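Local atomic coordinates of 3-oxoacyl-[acyl-carrier-protein] synthase 2 (Rickettsia rickettsii, PDB entry 4JGA), a protein that probably catalyses the condensation of malonyl-acyl carrier protein with a growing acyl chain, the elongating step of bacterial fatty acid synthesis. Residues 23-28 with 373-378; 188-193 with 281-286; 204-209 with 260-265; 243-248 with 386-391. All coordinates share one frame; numbering follows the deposited sequence.

Contact 1. Residues 23-28 with 373-378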
# COMPACT_ATOMS: atom_id res chain seq x y z
N LEU A 23 -15.21 4.14 15.71
CA LEU A 23 -15.76 3.82 14.39
C LEU A 23 -16.05 5.09 13.61
O LEU A 23 -16.51 6.09 14.18
CB LEU A 23 -17.04 3.02 14.47
CG LEU A 23 -17.10 1.82 15.43
CD1 LEU A 23 -18.52 1.28 15.49
CD2 LEU A 23 -16.12 0.72 15.00
N GLY A 24 -15.76 5.03 12.31
CA GLY A 24 -16.02 6.14 11.38
C GLY A 24 -16.47 5.64 10.02
O GLY A 24 -15.86 4.71 9.46
N LEU A 25 -17.52 6.27 9.47
CA LEU A 25 -18.09 5.84 8.19
C LEU A 25 -18.55 6.99 7.31
O LEU A 25 -19.19 7.92 7.79
CB LEU A 25 -19.30 4.92 8.42
CG LEU A 25 -19.04 3.49 8.78
CD1 LEU A 25 -20.36 2.81 9.14
CD2 LEU A 25 -18.36 2.73 7.64
N VAL A 26 -18.21 6.91 6.03
CA VAL A 26 -18.86 7.69 4.97
C VAL A 26 -19.27 6.70 3.89
O VAL A 26 -18.41 6.07 3.27
CB VAL A 26 -17.94 8.74 4.36
CG1 VAL A 26 -18.65 9.52 3.26
CG2 VAL A 26 -17.47 9.70 5.45
N THR A 27 -20.58 6.54 3.72
CA THR A 27 -21.09 5.50 2.82
C THR A 27 -22.25 6.03 1.96
O THR A 27 -22.79 7.09 2.22
CB THR A 27 -21.58 4.25 3.59
OG1 THR A 27 -22.88 4.50 4.14
CG2 THR A 27 -20.57 3.82 4.69
N PRO A 28 -22.61 5.29 0.92
CA PRO A 28 -23.73 5.67 0.10
C PRO A 28 -25.10 5.68 0.85
O PRO A 28 -26.08 6.15 0.29
CB PRO A 28 -23.74 4.60 -0.98
CG PRO A 28 -22.33 4.23 -1.12
CD PRO A 28 -21.81 4.24 0.28
N PHE A 373 -16.08 -4.36 8.15
CA PHE A 373 -15.55 -4.61 9.49
C PHE A 373 -16.34 -3.81 10.55
O PHE A 373 -16.68 -4.32 11.61
CB PHE A 373 -14.07 -4.25 9.55
CG PHE A 373 -13.43 -4.43 10.90
CD1 PHE A 373 -13.43 -3.40 11.82
CD2 PHE A 373 -12.84 -5.64 11.26
CE1 PHE A 373 -12.84 -3.54 13.07
CE2 PHE A 373 -12.25 -5.79 12.50
CZ PHE A 373 -12.25 -4.74 13.42
N ILE A 374 -16.62 -2.55 10.24
CA ILE A 374 -17.46 -1.72 11.09
C ILE A 374 -18.88 -2.27 11.23
O ILE A 374 -19.41 -2.39 12.37
CB ILE A 374 -17.43 -0.27 10.59
CG1 ILE A 374 -16.02 0.31 10.83
CG2 ILE A 374 -18.49 0.56 11.29
CD1 ILE A 374 -15.70 1.61 10.11
N PHE A 375 -19.51 -2.63 10.11
CA PHE A 375 -20.84 -3.26 10.17
C PHE A 375 -20.82 -4.50 11.05
O PHE A 375 -21.78 -4.75 11.80
CB PHE A 375 -21.38 -3.62 8.78
CG PHE A 375 -21.64 -2.43 7.88
CD1 PHE A 375 -21.87 -1.17 8.38
CD2 PHE A 375 -21.66 -2.61 6.50
CE1 PHE A 375 -22.14 -0.12 7.53
CE2 PHE A 375 -21.91 -1.54 5.63
CZ PHE A 375 -22.15 -0.30 6.16
N SER A 376 -19.72 -5.25 10.97
CA SER A 376 -19.54 -6.47 11.76
C SER A 376 -19.51 -6.20 13.27
O SER A 376 -20.19 -6.88 14.06
CB SER A 376 -18.28 -7.23 11.30
OG SER A 376 -18.40 -7.68 9.94
N ALA A 377 -18.78 -5.15 13.65
CA ALA A 377 -18.76 -4.71 15.02
C ALA A 377 -20.14 -4.23 15.50
O ALA A 377 -20.53 -4.46 16.63
CB ALA A 377 -17.74 -3.60 15.18
N LEU A 378 -20.85 -3.51 14.64
CA LEU A 378 -22.18 -3.02 14.99
C LEU A 378 -23.19 -4.16 15.10
O LEU A 378 -24.11 -4.07 15.88
CB LEU A 378 -22.64 -1.93 13.99
CG LEU A 378 -21.80 -0.65 14.05
CD1 LEU A 378 -21.99 0.21 12.81
CD2 LEU A 378 -22.15 0.14 15.26
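Ile-374 enters between Leu-23 and Leu-25 and lays CD1 and CG2 against strand 23-26. With CG1 beside the backbone N (chi1 -69°), its CD1 extends to the strand backbone and lies 3.2 Å from Gly-24 O; CG2 turns instead to Leu-25 CD1, 3.6 Å away, and CG1 passes Leu-23 CD2 at 4.2 Å. A beta-branched residue suits this place because its two arms can serve two leucines at once. Phe-375 leaves the helix facing away from the strand, yet its ring swings back and brings CE1 to within 3.8 Å of Leu-25 CD1. Ser-376 packs instead on strand 425-432. One turn beyond Ile-374, Leu-378 sets its CD2 3.8 Å from Leu-23 CD1, the two side chains overlapping as they point past each other. Helix 373-378 runs at 125° to strand 23-26, and it belongs to the helical layer buried in the layered alpha-beta thiolase fold. Between its leucines, Gly-24 offers a carbonyl rather than a side chain. With every touching residue buried and every side chain apolar, cohesion across the contact rests on shape and the exclusion of water.

Contact 2. Residues 188-193 with 281-286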
# COMPACT_ATOMS: atom_id res chain seq x y z
N GLY A 188 -9.12 -2.65 2.85
CA GLY A 188 -9.60 -2.19 4.14
C GLY A 188 -9.46 -3.24 5.21
O GLY A 188 -9.25 -2.91 6.39
N ALA A 189 -9.54 -4.50 4.80
CA ALA A 189 -9.33 -5.63 5.70
C ALA A 189 -7.86 -5.86 6.04
O ALA A 189 -7.50 -6.04 7.21
CB ALA A 189 -9.93 -6.89 5.11
N HIS A 190 -6.99 -5.85 5.02
CA HIS A 190 -5.55 -5.94 5.29
C HIS A 190 -5.08 -4.79 6.15
O HIS A 190 -4.30 -4.99 7.08
CB HIS A 190 -4.72 -5.95 4.03
CG HIS A 190 -4.72 -7.26 3.31
ND1 HIS A 190 -5.31 -7.41 2.08
CD2 HIS A 190 -4.22 -8.47 3.64
CE1 HIS A 190 -5.15 -8.65 1.67
NE2 HIS A 190 -4.51 -9.32 2.60
N ALA A 191 -5.57 -3.58 5.91
CA ALA A 191 -5.16 -2.43 6.75
C ALA A 191 -5.44 -2.67 8.23
O ALA A 191 -4.60 -2.46 9.09
CB ALA A 191 -5.87 -1.16 6.28
N ILE A 192 -6.67 -3.10 8.52
CA ILE A 192 -7.11 -3.37 9.89
C ILE A 192 -6.36 -4.55 10.49
O ILE A 192 -5.87 -4.48 11.62
CB ILE A 192 -8.64 -3.55 9.93
CG1 ILE A 192 -9.31 -2.20 9.69
CG2 ILE A 192 -9.09 -4.07 11.28
CD1 ILE A 192 -10.79 -2.28 9.38
N GLY A 193 -6.24 -5.65 9.75
CA GLY A 193 -5.49 -6.81 10.22
C GLY A 193 -4.04 -6.46 10.50
O GLY A 193 -3.51 -6.78 11.56
N ILE A 281 -9.56 -10.72 17.10
CA ILE A 281 -8.89 -11.91 17.59
C ILE A 281 -8.29 -12.78 16.49
O ILE A 281 -7.48 -13.63 16.79
CB ILE A 281 -9.81 -12.79 18.48
CG1 ILE A 281 -11.12 -13.17 17.79
CG2 ILE A 281 -10.08 -12.13 19.81
CD1 ILE A 281 -11.85 -14.29 18.53
N GLY A 282 -8.71 -12.59 15.26
CA GLY A 282 -8.21 -13.42 14.18
C GLY A 282 -8.05 -12.68 12.88
O GLY A 282 -8.90 -11.83 12.53
N TYR A 283 -7.00 -13.05 12.15
CA TYR A 283 -6.66 -12.44 10.87
C TYR A 283 -6.03 -13.50 9.96
O TYR A 283 -5.01 -14.10 10.32
CB TYR A 283 -5.64 -11.32 11.06
CG TYR A 283 -5.09 -10.58 9.84
CD1 TYR A 283 -5.82 -10.40 8.67
CD2 TYR A 283 -3.83 -9.96 9.91
CE1 TYR A 283 -5.31 -9.68 7.61
CE2 TYR A 283 -3.33 -9.21 8.87
CZ TYR A 283 -4.05 -9.07 7.72
OH TYR A 283 -3.52 -8.32 6.69
N GLY A 284 -6.67 -13.72 8.81
CA GLY A 284 -6.17 -14.61 7.78
C GLY A 284 -5.85 -13.80 6.53
O GLY A 284 -6.61 -12.92 6.14
N SER A 285 -4.72 -14.10 5.89
CA SER A 285 -4.27 -13.40 4.70
C SER A 285 -3.57 -14.37 3.75
O SER A 285 -2.54 -14.92 4.09
CB SER A 285 -3.30 -12.28 5.08
OG SER A 285 -2.84 -11.62 3.91
N THR A 286 -4.13 -14.58 2.57
CA THR A 286 -3.67 -15.61 1.67
C THR A 286 -3.71 -15.13 0.21
O THR A 286 -4.29 -14.08 -0.10
CB THR A 286 -4.59 -16.84 1.76
OG1 THR A 286 -5.91 -16.47 1.35
CG2 THR A 286 -4.65 -17.39 3.16
O HOH W 1 -3.22 -11.65 1.21
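Tyr-283 holds its CG opposite the backbone N (chi1 177°), which carries the phenol straight out from strand 281-286 to the helix, while His-190 turns its imidazole beside its own backbone N (chi1 -77°), which lets the ring reach back to the strand. The two side chains meet at about a right angle: Tyr-283 OH stands at the edge of the imidazole, 3.1 Å from His-190 CD2. The phenol ring itself lies flat against the helix backbone, with Gly-193 CA over its centre in a CH-pi contact, 3.5 Å from the centroid and 10° off the normal. Gly-193 suits the spot because the ring rests directly on main-chain atoms, Tyr-283 CE2 only 3.3 Å from Gly-193 C. Tyrosine adds a hydroxyl at the far end, which bonds to Asp-194 OD1. Helix 187-200 belongs to the helical layer buried in the layered thiolase fold, and here it crosses strand 278-287; Ala-189 meanwhile packs small against strands 414-421 and 425-432. At the other end of the imidazole, His-190 NE2 donates to Ser-285 OG at 3.1 Å, nearly in the ring plane, while ND1 pairs with Thr-183 OG1, so both nitrogens are engaged and the ring is fixed in its rotation. A water 2.7 Å from Ser-285 OG also lies 3.0 Å from His-190 NE2. Ser-285, short enough to fit beside the histidine, further bonds through OG to Gln-179 OE1 of the second subunit, which brings the dimer interface up to the imidazole.

Contact 3. Residues 204-209 with 260-265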
# COMPACT_ATOMS: atom_id res chain seq x y z
N ALA A 204 2.96 -0.46 18.65
CA ALA A 204 2.13 0.71 18.80
C ALA A 204 1.09 0.41 19.87
O ALA A 204 0.70 -0.75 20.05
CB ALA A 204 1.44 1.03 17.50
N ASP A 205 0.59 1.46 20.52
CA ASP A 205 -0.53 1.29 21.45
C ASP A 205 -1.88 1.57 20.84
O ASP A 205 -2.89 1.01 21.28
CB ASP A 205 -0.34 2.20 22.65
CG ASP A 205 0.89 1.86 23.45
OD1 ASP A 205 1.16 0.65 23.60
OD2 ASP A 205 1.54 2.77 23.97
N VAL A 206 -1.91 2.49 19.88
CA VAL A 206 -3.16 2.85 19.18
C VAL A 206 -2.89 2.90 17.68
O VAL A 206 -1.80 3.30 17.25
CB VAL A 206 -3.68 4.20 19.66
CG1 VAL A 206 -4.96 4.60 18.92
CG2 VAL A 206 -3.92 4.17 21.16
N MET A 207 -3.85 2.44 16.87
CA MET A 207 -3.73 2.52 15.41
C MET A 207 -5.01 3.01 14.78
O MET A 207 -6.09 2.62 15.17
CB MET A 207 -3.34 1.19 14.78
CG MET A 207 -1.98 0.65 15.21
SD MET A 207 -0.58 1.58 14.54
CE MET A 207 -0.73 1.16 12.83
N ILE A 208 -4.85 3.92 13.82
CA ILE A 208 -5.95 4.39 13.02
C ILE A 208 -5.89 3.59 11.73
O ILE A 208 -4.87 3.66 11.00
CB ILE A 208 -5.78 5.90 12.69
CG1 ILE A 208 -5.44 6.73 13.94
CG2 ILE A 208 -7.03 6.41 12.04
CD1 ILE A 208 -6.29 6.48 15.17
N ALA A 209 -6.92 2.82 11.44
CA ALA A 209 -6.86 1.92 10.30
C ALA A 209 -8.12 1.78 9.48
O ALA A 209 -9.23 1.85 10.00
CB ALA A 209 -6.41 0.54 10.78
N VAL A 260 -13.14 3.72 8.72
CA VAL A 260 -11.95 3.82 9.53
C VAL A 260 -12.28 3.44 10.95
O VAL A 260 -13.35 3.79 11.45
CB VAL A 260 -11.35 5.23 9.48
CG1 VAL A 260 -10.14 5.31 10.40
CG2 VAL A 260 -10.92 5.55 8.05
N VAL A 261 -11.35 2.74 11.60
CA VAL A 261 -11.47 2.38 13.03
C VAL A 261 -10.24 2.81 13.82
O VAL A 261 -9.17 3.04 13.26
CB VAL A 261 -11.73 0.86 13.22
CG1 VAL A 261 -13.01 0.43 12.51
CG2 VAL A 261 -10.57 0.01 12.73
N VAL A 262 -10.44 2.96 15.12
CA VAL A 262 -9.36 3.04 16.08
C VAL A 262 -9.25 1.67 16.76
O VAL A 262 -10.23 1.15 17.31
CB VAL A 262 -9.58 4.13 17.14
CG1 VAL A 262 -8.39 4.26 18.07
CG2 VAL A 262 -9.87 5.47 16.44
N LEU A 263 -8.04 1.10 16.65
CA LEU A 263 -7.65 -0.10 17.37
C LEU A 263 -6.68 0.29 18.47
O LEU A 263 -5.88 1.22 18.33
CB LEU A 263 -6.99 -1.13 16.46
CG LEU A 263 -7.77 -1.59 15.23
CD1 LEU A 263 -6.96 -2.70 14.56
CD2 LEU A 263 -9.20 -2.05 15.55
N GLU A 264 -6.74 -0.45 19.56
CA GLU A 264 -6.04 -0.07 20.75
C GLU A 264 -5.66 -1.29 21.58
O GLU A 264 -6.43 -2.26 21.68
CB GLU A 264 -6.91 0.90 21.52
CG GLU A 264 -6.27 1.51 22.76
CD GLU A 264 -7.05 2.71 23.30
OE1 GLU A 264 -8.12 3.04 22.71
OE2 GLU A 264 -6.58 3.32 24.29
N GLU A 265 -4.47 -1.24 22.17
CA GLU A 265 -4.04 -2.31 23.07
C GLU A 265 -5.01 -2.33 24.27
O GLU A 265 -5.42 -1.29 24.78
CB GLU A 265 -2.60 -2.08 23.53
CG GLU A 265 -2.01 -3.23 24.33
CD GLU A 265 -2.35 -3.19 25.80
OE1 GLU A 265 -2.38 -2.09 26.39
OE2 GLU A 265 -2.58 -4.28 26.38
O HOH W 2 -0.02 -0.56 25.92
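Val-206 lays its CG1 on CG1 of Val-262, 3.6 Å away diagonally, while its CG2 lies beside the aliphatic stem of Glu-264, the residue it faces in a non-hydrogen-bonded pair. Ile-208 repeats the pattern: CD1 runs alongside its partner Val-262, and CG2 reaches Val-260 CG1 at 3.7 Å. Beta-branched residues suit these extended strands, and helix 93-109 packs on Ile-208, Val-260 and Val-262. The strands are antiparallel neighbours in the N-terminal half of the thiolase-type fold, with hydrogen-bonded pairs at Met-207 with Leu-263 and Ala-209 with Val-261; Ala-209 N reaches Val-261 O at 2.9 Å with an N-H...O angle of 172°. On the face carrying Met-207 and Ala-209, helix 187-200 packs close, and the smallness of alanine gives it room. Where the strand ends, Glu-265 N bonds to Asp-205 O at 2.9 Å, and the glutamate then N-caps the following helix, its OE2 taking Glu-267 N. Asp-205 OD1 and Glu-265 OE1 stay 5.3 Å apart, each accepting a hydrogen bond from one shared water, which probably eases their like charges; Arg-121 forms a salt bridge with the aspartate and His-268 N bonds to the glutamate.

Contact 4. Residues 243-248 with 386-391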
# COMPACT_ATOMS: atom_id res chain seq x y z
N ARG A 243 -27.29 -7.93 -6.12
CA ARG A 243 -28.14 -9.05 -5.67
C ARG A 243 -27.34 -10.32 -5.39
O ARG A 243 -27.50 -11.34 -6.06
CB ARG A 243 -29.28 -9.29 -6.67
CG ARG A 243 -28.87 -9.40 -8.13
CD ARG A 243 -30.05 -9.09 -9.06
NE ARG A 243 -31.27 -9.78 -8.68
CZ ARG A 243 -32.41 -9.23 -8.23
NH1 ARG A 243 -32.57 -7.92 -8.09
NH2 ARG A 243 -33.43 -10.02 -7.90
N PRO A 244 -26.49 -10.26 -4.35
CA PRO A 244 -25.60 -11.37 -4.05
C PRO A 244 -26.35 -12.69 -3.85
O PRO A 244 -27.38 -12.73 -3.17
CB PRO A 244 -24.87 -10.93 -2.77
CG PRO A 244 -25.02 -9.43 -2.75
CD PRO A 244 -26.39 -9.20 -3.34
N TRP A 245 -25.82 -13.72 -4.49
CA TRP A 245 -26.35 -15.09 -4.51
C TRP A 245 -27.71 -15.25 -5.18
O TRP A 245 -28.28 -16.35 -5.15
CB TRP A 245 -26.33 -15.71 -3.12
CG TRP A 245 -25.02 -15.58 -2.45
CD1 TRP A 245 -23.84 -16.25 -2.76
CD2 TRP A 245 -24.71 -14.73 -1.35
NE1 TRP A 245 -22.82 -15.84 -1.91
CE2 TRP A 245 -23.33 -14.92 -1.04
CE3 TRP A 245 -25.45 -13.83 -0.59
CZ2 TRP A 245 -22.71 -14.24 -0.02
CZ3 TRP A 245 -24.81 -13.16 0.43
CH2 TRP A 245 -23.48 -13.37 0.72
N ASP A 246 -28.25 -14.17 -5.76
CA ASP A 246 -29.52 -14.22 -6.49
C ASP A 246 -29.22 -14.76 -7.89
O ASP A 246 -28.17 -14.48 -8.48
CB ASP A 246 -30.18 -12.86 -6.59
CG ASP A 246 -31.56 -12.93 -7.20
OD1 ASP A 246 -32.52 -13.22 -6.43
OD2 ASP A 246 -31.69 -12.70 -8.44
N LYS A 247 -30.15 -15.55 -8.41
CA LYS A 247 -30.01 -16.13 -9.74
C LYS A 247 -29.90 -15.10 -10.83
O LYS A 247 -29.38 -15.42 -11.88
CB LYS A 247 -31.18 -17.08 -10.05
CG LYS A 247 -31.01 -18.41 -9.34
CD LYS A 247 -31.89 -19.51 -9.91
CE LYS A 247 -31.73 -20.76 -9.06
NZ LYS A 247 -32.70 -21.79 -9.43
N ASP A 248 -30.43 -13.89 -10.62
CA ASP A 248 -30.32 -12.86 -11.67
C ASP A 248 -29.10 -11.94 -11.49
O ASP A 248 -28.98 -10.93 -12.19
CB ASP A 248 -31.58 -12.05 -11.77
CG ASP A 248 -31.80 -11.53 -13.18
OD1 ASP A 248 -31.51 -12.28 -14.15
OD2 ASP A 248 -32.27 -10.37 -13.37
N PRO A 386 -27.44 -7.62 9.36
CA PRO A 386 -28.00 -6.85 8.27
C PRO A 386 -28.42 -7.75 7.10
O PRO A 386 -27.87 -8.85 6.93
CB PRO A 386 -26.86 -5.90 7.89
CG PRO A 386 -25.64 -6.59 8.31
CD PRO A 386 -25.98 -7.44 9.48
N PRO A 387 -29.41 -7.32 6.29
CA PRO A 387 -30.00 -8.14 5.22
C PRO A 387 -29.16 -8.24 3.93
O PRO A 387 -28.39 -7.34 3.60
CB PRO A 387 -31.30 -7.40 4.92
CG PRO A 387 -30.94 -5.96 5.16
CD PRO A 387 -29.98 -5.96 6.32
N THR A 388 -29.31 -9.35 3.23
CA THR A 388 -28.91 -9.38 1.84
C THR A 388 -30.14 -8.92 1.05
O THR A 388 -31.11 -9.67 0.85
CB THR A 388 -28.46 -10.78 1.40
OG1 THR A 388 -27.41 -11.23 2.26
CG2 THR A 388 -27.99 -10.73 -0.01
N LEU A 389 -30.11 -7.66 0.63
CA LEU A 389 -31.16 -7.14 -0.23
C LEU A 389 -31.16 -7.85 -1.57
O LEU A 389 -30.13 -8.43 -2.01
CB LEU A 389 -30.99 -5.64 -0.44
CG LEU A 389 -31.04 -4.75 0.82
CD1 LEU A 389 -30.93 -3.30 0.40
CD2 LEU A 389 -32.33 -5.00 1.59
N ASN A 390 -32.33 -7.83 -2.21
CA ASN A 390 -32.51 -8.36 -3.57
C ASN A 390 -32.40 -9.89 -3.71
O ASN A 390 -32.44 -10.40 -4.83
CB ASN A 390 -31.56 -7.67 -4.57
CG ASN A 390 -31.85 -6.18 -4.67
OD1 ASN A 390 -33.00 -5.78 -4.72
ND2 ASN A 390 -30.80 -5.35 -4.67
N LEU A 391 -32.33 -10.60 -2.60
CA LEU A 391 -32.21 -12.05 -2.64
C LEU A 391 -33.59 -12.65 -2.81
O LEU A 391 -34.19 -13.20 -1.87
CB LEU A 391 -31.47 -12.57 -1.41
CG LEU A 391 -31.09 -14.06 -1.43
CD1 LEU A 391 -30.50 -14.48 -2.77
CD2 LEU A 391 -30.15 -14.36 -0.26
O HOH W 3 -34.87 -7.18 -6.40
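The carbonyl of Asn-390 sits over the face of the Arg-243 guanidinium rather than at its edge: Asn-390 O is 3.2 Å from Arg-243 NH2, but it lies above the plane, at too poor an angle to the N-H for a hydrogen bond. Two type II turns are fitted together here, Arg-243 to Asp-246 and Thr-388 to Leu-391. Pro-244 suits the second position of its turn, and Asn-390 the third of the other, where phi is positive (69°); Trp-245 takes the corresponding positive-phi place (65°). CB of Arg-243 meets CB of Asn-390 at 3.5 Å, and a water joins Arg-243 NH1 to Asn-390 OD1; NH1 also bonds to Lys-240 O, and Asn-390 ND2 to Ser-242 O. Leu-391, its CG anti to the backbone N, brings CD1 against the main chain of the first turn, 3.6 Å from Pro-244 O. Thr-388 uses both branches: CG2 packs on Pro-244, and OG1, bonded to Leu-402 O, lies in plane at the indole edge, 3.7 Å from Trp-245 CZ3. The Trp-245 side chain also touches Ala-325, a residue of the potassium site. Asp-246 forms an Asx turn, OD2 taking Asp-248 N at 2.8 Å from one face and the salt-bridged Arg-243 NE at 3.0 Å from the other, while OD1 accepts from Thr-393 N. So many donors probably keep the carboxylate ionised, and the guanidinium, also paired with Asp-392, would help to offset the closeness of Asp-246 OD1 to Asn-390 O, two acceptors 3.2 Å apart.

In the fold
Contacts 1, 2 and 3 cluster in the core, their centres 14 to 16 Å apart, all touching and all built on the same mixed sheet. Contacts 1 and 2 are counterparts: a C-terminal-half helix, 368-382, crosses a strand of the N-terminal half, and helix 187-200 crosses strand 278-287 of the C-terminal half, consistent with the duplicated halves of the thiolase fold. Phe-373 meets Ile-192 where the helices touch. Along the chain, 204-209 and 260-265 fall between the segments of contact 2, and these within contact 1. Contact 4, about 33 Å from contact 3 between centres, joins loops of both halves in a buried contact; its segments alternate along the chain with those of the other three.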